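Local coordinates for crystal protein (Bacillus thuringiensis serovar dakota, PDB 2ZTB) that probably acts as a pore-forming toxin of the aerolysin type that recognises cancer cells, in its proteolytically activated form, at residues I100-S105 and R170-T175; K158-T163 and F238-Q243. One frame throughout, in Å; residues are numbered along the deposited sequence.

Contact 1: I100-S105 and R170-T175. With EDO (1,2-ethanediol), chain G.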
ATOM      1  N   ILE A 100      17.308  19.960 -36.184  1.00 55.09           N
ATOM      2  CA  ILE A 100      16.752  18.629 -36.007  1.00 54.10           C
ATOM      3  C   ILE A 100      15.835  18.591 -34.790  1.00 53.23           C
ATOM      4  O   ILE A 100      15.861  19.498 -33.956  1.00 52.92           O
ATOM      5  CB  ILE A 100      17.852  17.529 -35.909  1.00 54.46           C
ATOM      6  CG1 ILE A 100      18.716  17.717 -34.651  1.00 55.18           C
ATOM      7  CG2 ILE A 100      18.700  17.474 -37.215  1.00 53.89           C
ATOM      8  CD1 ILE A 100      19.258  16.418 -34.065  1.00 56.45           C
ATOM      9  N   THR A 101      15.007  17.552 -34.732  1.00 52.01           N
ATOM     10  CA  THR A 101      14.180  17.259 -33.590  1.00 51.24           C
ATOM     11  C   THR A 101      14.643  15.938 -32.970  1.00 50.91           C
ATOM     12  O   THR A 101      14.757  14.932 -33.653  1.00 50.68           O
ATOM     13  CB  THR A 101      12.681  17.193 -33.979  1.00 51.27           C
ATOM     14  OG1 THR A 101      12.261  18.471 -34.479  1.00 51.00           O
ATOM     15  CG2 THR A 101      11.826  16.821 -32.775  1.00 50.16           C
ATOM     16  N   ILE A 102      14.936  15.972 -31.675  1.00 50.32           N
ATOM     17  CA  ILE A 102      15.314  14.792 -30.917  1.00 49.91           C
ATOM     18  C   ILE A 102      14.145  14.445 -29.957  1.00 49.27           C
ATOM     19  O   ILE A 102      13.587  15.326 -29.311  1.00 48.96           O
ATOM     20  CB  ILE A 102      16.724  14.974 -30.208  1.00 50.23           C
ATOM     21  CG1 ILE A 102      17.152  13.694 -29.482  1.00 51.13           C
ATOM     22  CG2 ILE A 102      16.729  16.130 -29.182  1.00 49.40           C
ATOM     23  CD1 ILE A 102      18.687  13.553 -29.290  1.00 50.38           C
ATOM     24  N   THR A 103      13.767  13.167 -29.910  1.00 48.85           N
ATOM     25  CA  THR A 103      12.581  12.705 -29.205  1.00 48.44           C
ATOM     26  C   THR A 103      12.918  11.536 -28.299  1.00 49.17           C
ATOM     27  O   THR A 103      13.627  10.618 -28.701  1.00 48.54           O
ATOM     28  CB  THR A 103      11.443  12.292 -30.187  1.00 48.23           C
ATOM     29  OG1 THR A 103      11.203  13.346 -31.123  1.00 46.78           O
ATOM     30  CG2 THR A 103      10.133  12.019 -29.441  1.00 48.10           C
ATOM     31  N   GLY A 104      12.416  11.594 -27.063  1.00 50.38           N
ATOM     32  CA  GLY A 104      12.508  10.496 -26.111  1.00 51.11           C
ATOM     33  C   GLY A 104      11.168  10.267 -25.429  1.00 52.44           C
ATOM     34  O   GLY A 104      10.300  11.137 -25.435  1.00 51.70           O
ATOM     35  N   SER A 105      10.983   9.072 -24.864  1.00 53.88           N
ATOM     36  CA  SER A 105       9.873   8.850 -23.945  1.00 55.24           C
ATOM     37  C   SER A 105      10.278   8.130 -22.681  1.00 55.32           C
ATOM     38  O   SER A 105      11.212   7.329 -22.659  1.00 56.12           O
ATOM     39  CB  SER A 105       8.671   8.171 -24.599  1.00 55.34           C
ATOM     40  OG  SER A 105       9.037   6.963 -25.207  1.00 58.62           O
ATOM     41  N   ARG A 170      28.730  14.749 -35.031  1.00 59.21           N
ATOM     42  CA  ARG A 170      28.371  15.499 -33.838  1.00 57.84           C
ATOM     43  C   ARG A 170      27.152  14.866 -33.182  1.00 57.06           C
ATOM     44  O   ARG A 170      26.103  14.735 -33.818  1.00 56.88           O
ATOM     45  CB  ARG A 170      28.106  16.968 -34.205  1.00 57.93           C
ATOM     46  CG  ARG A 170      28.220  17.906 -33.030  1.00 57.55           C
ATOM     47  CD  ARG A 170      28.519  19.347 -33.434  1.00 57.16           C
ATOM     48  NE  ARG A 170      28.670  20.146 -32.220  1.00 56.22           N
ATOM     49  CZ  ARG A 170      28.591  21.471 -32.151  1.00 56.56           C
ATOM     50  NH1 ARG A 170      28.363  22.208 -33.234  1.00 55.82           N
ATOM     51  NH2 ARG A 170      28.739  22.059 -30.972  1.00 56.95           N
ATOM     52  N   THR A 171      27.306  14.480 -31.916  1.00 55.89           N
ATOM     53  CA  THR A 171      26.251  13.821 -31.142  1.00 55.13           C
ATOM     54  C   THR A 171      25.394  14.815 -30.334  1.00 54.77           C
ATOM     55  O   THR A 171      25.915  15.765 -29.729  1.00 54.84           O
ATOM     56  CB  THR A 171      26.844  12.737 -30.193  1.00 55.04           C
ATOM     57  OG1 THR A 171      27.556  11.770 -30.966  1.00 55.00           O
ATOM     58  CG2 THR A 171      25.768  12.013 -29.440  1.00 53.64           C
ATOM     59  N   ILE A 172      24.084  14.583 -30.355  1.00 53.82           N
ATOM     60  CA  ILE A 172      23.107  15.356 -29.591  1.00 53.15           C
ATOM     61  C   ILE A 172      22.351  14.393 -28.676  1.00 52.61           C
ATOM     62  O   ILE A 172      21.908  13.341 -29.121  1.00 52.41           O
ATOM     63  CB  ILE A 172      22.101  16.091 -30.520  1.00 53.18           C
ATOM     64  CG1 ILE A 172      22.828  17.074 -31.448  1.00 54.17           C
ATOM     65  CG2 ILE A 172      21.019  16.810 -29.719  1.00 52.21           C
ATOM     66  CD1 ILE A 172      23.037  16.551 -32.849  1.00 54.99           C
ATOM     67  N   GLN A 173      22.227  14.747 -27.400  1.00 51.92           N
ATOM     68  CA  GLN A 173      21.473  13.938 -26.451  1.00 52.00           C
ATOM     69  C   GLN A 173      20.312  14.696 -25.849  1.00 50.93           C
ATOM     70  O   GLN A 173      20.377  15.909 -25.677  1.00 50.27           O
ATOM     71  CB  GLN A 173      22.379  13.405 -25.327  1.00 51.98           C
ATOM     72  CG  GLN A 173      23.662  12.715 -25.837  1.00 53.98           C
ATOM     73  CD  GLN A 173      24.670  12.454 -24.732  1.00 54.18           C
ATOM     74  OE1 GLN A 173      24.889  13.301 -23.867  1.00 57.46           O
ATOM     75  NE2 GLN A 173      25.303  11.284 -24.767  1.00 55.87           N
ATOM     76  N   LEU A 174      19.243  13.962 -25.536  1.00 50.42           N
ATOM     77  CA  LEU A 174      18.197  14.464 -24.668  1.00 49.95           C
ATOM     78  C   LEU A 174      18.393  13.802 -23.317  1.00 49.43           C
ATOM     79  O   LEU A 174      18.414  12.573 -23.215  1.00 49.61           O
ATOM     80  CB  LEU A 174      16.803  14.165 -25.232  1.00 50.02           C
ATOM     81  CG  LEU A 174      15.593  14.644 -24.407  1.00 50.76           C
ATOM     82  CD1 LEU A 174      15.521  16.155 -24.317  1.00 50.14           C
ATOM     83  CD2 LEU A 174      14.320  14.099 -24.999  1.00 50.61           C
ATOM     84  N   THR A 175      18.561  14.612 -22.278  1.00 48.97           N
ATOM     85  CA  THR A 175      18.828  14.074 -20.955  1.00 48.50           C
ATOM     86  C   THR A 175      17.792  14.540 -19.947  1.00 48.43           C
ATOM     87  O   THR A 175      17.142  15.552 -20.150  1.00 47.82           O
ATOM     88  CB  THR A 175      20.227  14.454 -20.445  1.00 48.81           C
ATOM     89  OG1 THR A 175      20.235  15.836 -20.050  1.00 49.58           O
ATOM     90  CG2 THR A 175      21.307  14.199 -21.529  1.00 47.86           C
TER
HETATM   91  C1  EDO G1008      14.537  10.448 -32.621  1.00 70.81           C
HETATM   92  O1  EDO G1008      15.234  11.153 -31.583  1.00 67.17           O
HETATM   93  C2  EDO G1008      14.699   8.947 -32.403  1.00 72.13           C
HETATM   94  O2  EDO G1008      13.721   8.204 -33.148  1.00 73.99           O
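Ile-100 and Ile-172 reach toward each other tip to tip, with CD1 of Ile-100 4.0 Å from CD1 of Ile-172. Ile-102 approaches differently, laying its end over backbone: CG1 lies anti to the backbone N (chi1 -177°), and CD1 is carried to 3.2 Å from the carbonyl O of Ile-172. The same methyl also touches Ile-172 CG2 at 4.0 Å, so two branches of Ile-172 are used, CD1 by Ile-100 and CG2 by Ile-102. Farther along, Leu-174 sends CD2 onto bare main chain, 3.8 Å from Gly-104 N, where there is no side chain to meet it. The side-chain pairs are apolar, and the ends of Ile-102 and Leu-174 rest on polar main-chain atoms without bonding to them. Backbone hydrogen bonds of Ile-100, Ile-102 and Gly-104 go to Val-160, Lys-158 and Val-156 of the adjacent strand 147-164. The N-H of Thr-103 instead meets O1 of an ethanediol at 3.0 Å, nearly straight at 170°; Asp-86 OD2 holds the same molecule, probably from the crystallisation liquor. Axes 7.4 Å apart at closest, directions differing by 39° and inward-facing Ile and Leu side chains are the marks of face-to-face packing between the two layers of a β-sandwich.

Contact 2: K158-T163 and F238-Q243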
ATOM      1  N   LYS A 158      12.522  17.930 -28.659  1.00 48.52           N
ATOM      2  CA  LYS A 158      13.211  19.207 -28.658  1.00 48.85           C
ATOM      3  C   LYS A 158      13.839  19.464 -30.013  1.00 48.74           C
ATOM      4  O   LYS A 158      14.529  18.602 -30.560  1.00 48.49           O
ATOM      5  CB  LYS A 158      14.245  19.283 -27.524  1.00 48.70           C
ATOM      6  CG  LYS A 158      13.612  19.308 -26.124  1.00 49.69           C
ATOM      7  CD  LYS A 158      14.538  19.798 -25.019  1.00 50.11           C
ATOM      8  CE  LYS A 158      14.856  21.283 -25.156  1.00 51.77           C
ATOM      9  NZ  LYS A 158      15.990  21.679 -24.263  1.00 51.41           N
ATOM     10  N   SER A 159      13.557  20.635 -30.579  1.00 49.23           N
ATOM     11  CA  SER A 159      14.264  21.075 -31.778  1.00 50.28           C
ATOM     12  C   SER A 159      15.583  21.699 -31.346  1.00 50.93           C
ATOM     13  O   SER A 159      15.673  22.289 -30.265  1.00 51.85           O
ATOM     14  CB  SER A 159      13.442  22.075 -32.598  1.00 50.07           C
ATOM     15  OG  SER A 159      13.182  23.253 -31.865  1.00 49.95           O
ATOM     16  N   VAL A 160      16.610  21.527 -32.165  1.00 51.56           N
ATOM     17  CA  VAL A 160      17.931  22.078 -31.884  1.00 52.07           C
ATOM     18  C   VAL A 160      18.666  22.363 -33.204  1.00 52.36           C
ATOM     19  O   VAL A 160      18.592  21.585 -34.153  1.00 51.97           O
ATOM     20  CB  VAL A 160      18.745  21.174 -30.887  1.00 52.12           C
ATOM     21  CG1 VAL A 160      18.966  19.775 -31.440  1.00 52.97           C
ATOM     22  CG2 VAL A 160      20.070  21.815 -30.482  1.00 52.55           C
ATOM     23  N   THR A 161      19.325  23.519 -33.262  1.00 53.16           N
ATOM     24  CA  THR A 161      20.080  23.930 -34.434  1.00 53.80           C
ATOM     25  C   THR A 161      21.563  23.672 -34.193  1.00 54.34           C
ATOM     26  O   THR A 161      22.134  24.152 -33.214  1.00 54.12           O
ATOM     27  CB  THR A 161      19.784  25.403 -34.778  1.00 54.09           C
ATOM     28  OG1 THR A 161      18.389  25.528 -35.086  1.00 54.37           O
ATOM     29  CG2 THR A 161      20.612  25.891 -35.976  1.00 53.26           C
ATOM     30  N   VAL A 162      22.172  22.888 -35.077  1.00 55.13           N
ATOM     31  CA  VAL A 162      23.572  22.492 -34.897  1.00 56.33           C
ATOM     32  C   VAL A 162      24.421  22.618 -36.166  1.00 57.20           C
ATOM     33  O   VAL A 162      23.965  22.323 -37.281  1.00 57.43           O
ATOM     34  CB  VAL A 162      23.735  21.098 -34.118  1.00 56.52           C
ATOM     35  CG1 VAL A 162      22.419  20.336 -34.013  1.00 56.53           C
ATOM     36  CG2 VAL A 162      24.860  20.224 -34.683  1.00 56.01           C
ATOM     37  N   THR A 163      25.644  23.106 -35.986  1.00 58.28           N
ATOM     38  CA  THR A 163      26.632  23.165 -37.063  1.00 58.71           C
ATOM     39  C   THR A 163      27.588  21.995 -36.900  1.00 59.28           C
ATOM     40  O   THR A 163      28.152  21.784 -35.819  1.00 59.20           O
ATOM     41  CB  THR A 163      27.435  24.485 -37.038  1.00 58.86           C
ATOM     42  OG1 THR A 163      26.534  25.599 -37.058  1.00 59.14           O
ATOM     43  CG2 THR A 163      28.389  24.580 -38.247  1.00 58.50           C
ATOM     44  N   PHE A 238      14.678  18.238 -18.180  1.00 47.83           N
ATOM     45  CA  PHE A 238      15.115  17.857 -19.520  1.00 47.90           C
ATOM     46  C   PHE A 238      16.096  18.867 -20.104  1.00 48.00           C
ATOM     47  O   PHE A 238      15.897  20.094 -20.017  1.00 47.78           O
ATOM     48  CB  PHE A 238      13.920  17.663 -20.471  1.00 48.16           C
ATOM     49  CG  PHE A 238      12.849  16.747 -19.932  1.00 49.36           C
ATOM     50  CD1 PHE A 238      11.656  17.263 -19.431  1.00 50.72           C
ATOM     51  CD2 PHE A 238      13.030  15.375 -19.916  1.00 50.01           C
ATOM     52  CE1 PHE A 238      10.676  16.418 -18.914  1.00 51.53           C
ATOM     53  CE2 PHE A 238      12.055  14.524 -19.401  1.00 49.07           C
ATOM     54  CZ  PHE A 238      10.878  15.045 -18.907  1.00 50.07           C
ATOM     55  N   GLN A 239      17.162  18.343 -20.704  1.00 47.89           N
ATOM     56  CA  GLN A 239      18.202  19.186 -21.299  1.00 47.63           C
ATOM     57  C   GLN A 239      18.596  18.631 -22.646  1.00 47.75           C
ATOM     58  O   GLN A 239      18.539  17.428 -22.878  1.00 47.15           O
ATOM     59  CB  GLN A 239      19.452  19.265 -20.414  1.00 47.28           C
ATOM     60  CG  GLN A 239      19.276  19.941 -19.064  1.00 48.13           C
ATOM     61  CD  GLN A 239      19.177  21.452 -19.157  1.00 51.28           C
ATOM     62  OE1 GLN A 239      19.321  22.041 -20.233  1.00 54.59           O
ATOM     63  NE2 GLN A 239      18.938  22.092 -18.027  1.00 52.47           N
ATOM     64  N   THR A 240      18.979  19.537 -23.534  1.00 48.38           N
ATOM     65  CA  THR A 240      19.623  19.199 -24.785  1.00 49.63           C
ATOM     66  C   THR A 240      21.115  19.369 -24.552  1.00 49.66           C
ATOM     67  O   THR A 240      21.559  20.392 -24.012  1.00 48.92           O
ATOM     68  CB  THR A 240      19.141  20.129 -25.923  1.00 49.86           C
ATOM     69  OG1 THR A 240      17.721  20.028 -26.014  1.00 52.50           O
ATOM     70  CG2 THR A 240      19.733  19.731 -27.259  1.00 50.73           C
ATOM     71  N   ILE A 241      21.870  18.335 -24.915  1.00 50.30           N
ATOM     72  CA  ILE A 241      23.331  18.371 -24.854  1.00 50.52           C
ATOM     73  C   ILE A 241      23.867  18.148 -26.254  1.00 51.02           C
ATOM     74  O   ILE A 241      23.678  17.081 -26.840  1.00 50.40           O
ATOM     75  CB  ILE A 241      23.934  17.292 -23.902  1.00 50.53           C
ATOM     76  CG1 ILE A 241      23.170  17.206 -22.571  1.00 50.06           C
ATOM     77  CG2 ILE A 241      25.435  17.533 -23.693  1.00 50.97           C
ATOM     78  CD1 ILE A 241      23.345  18.396 -21.634  1.00 49.06           C
ATOM     79  N   VAL A 242      24.510  19.181 -26.795  1.00 51.54           N
ATOM     80  CA  VAL A 242      25.227  19.057 -28.045  1.00 52.56           C
ATOM     81  C   VAL A 242      26.711  18.923 -27.705  1.00 53.63           C
ATOM     82  O   VAL A 242      27.322  19.857 -27.171  1.00 53.41           O
ATOM     83  CB  VAL A 242      24.992  20.271 -29.001  1.00 52.50           C
ATOM     84  CG1 VAL A 242      25.622  20.004 -30.355  1.00 51.21           C
ATOM     85  CG2 VAL A 242      23.481  20.592 -29.146  1.00 52.28           C
ATOM     86  N   GLN A 243      27.280  17.757 -28.006  1.00 54.84           N
ATOM     87  CA  GLN A 243      28.695  17.489 -27.723  1.00 56.30           C
ATOM     88  C   GLN A 243      29.641  18.020 -28.811  1.00 56.79           C
ATOM     89  O   GLN A 243      29.212  18.232 -29.950  1.00 56.69           O
ATOM     90  CB  GLN A 243      28.915  16.003 -27.440  1.00 56.40           C
ATOM     91  CG  GLN A 243      28.556  15.635 -26.015  1.00 58.47           C
ATOM     92  CD  GLN A 243      28.152  14.196 -25.870  1.00 61.86           C
ATOM     93  OE1 GLN A 243      27.588  13.795 -24.839  1.00 64.23           O
ATOM     94  NE2 GLN A 243      28.419  13.397 -26.905  1.00 62.35           N
TER
HETATM   95  O   HOH W   1      14.708  21.481 -21.911  1.00 49.28           O
HETATM   96  O   HOH W   2      16.667  21.808 -27.704  1.00 59.20           O
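Lys-158 and Thr-240 cross obliquely, and the ammonium group of the lysine donates to the threonine hydroxyl, NZ to OG1 at 3.0 Å. The bend of the lysine chain at chi3 (69°) puts CD and CE alongside OG1 and NZ within bonding distance of it. This is the wet side of the contact. One water accepts from Lys-158 NZ at 2.7 Å and donates to the carbonyl O of Phe-238 at 2.6 Å, so the ammonium group has both a direct and a water-mediated link to the opposing strand. A second water donates to Ser-159 O at 2.8 Å and lies 2.7 Å from Thr-240 OG1, giving that hydroxyl a further hydrogen-bonding partner besides NZ.

The dry part begins on the other branch of Thr-240: its CG2 methyl lies 3.9 Å from CG2 of Val-160, the two side chains sliding past each other in opposite directions. Val-160 then meets Val-242 tip to tip through the CG2 atoms, again at 3.9 Å. Val-162 closes the row, with CB 4.3 Å from Val-242 CG1; it is buried and also touches Leu-88 of strand 61-90, whereas Val-160 and Val-242 remain partly exposed. The direct contacts are therefore made by side chains, alternate residues of each strand facing the other, and the directions differ by 27°. The facing rows are polar and watered at the Lys-158 end, apolar at the Val-162 end. Here strands 147-164 and 223-247 meet without backbone pairing, along an edge of the β-sandwich, a fold expected for an aerolysin-type toxin.

In the fold
The centres of contact 1 and contact 2 lie about 7 Å apart, about 37 and 41 Å from the centre of this elongated chain and on the same side of it. Antiparallel pairing joins them: 100-105 runs beside 158-163, and 170-175 beside 238-243, where Gln-173 N bonds to Ile-241 O at 2.8 Å. Arg-170 ties both halves of contact 2 together, with NH1 2.6 Å from Thr-163 O and NE bonded to Gln-243 O. Leu-174 of contact 1 also touches Lys-158. A lutetium ion lies about 10 Å from the Gln-239 side chain, too far to be bound by it. The shared frame is strand 96-116 with 147-164 on one side and 168-199 with 223-247 on the other.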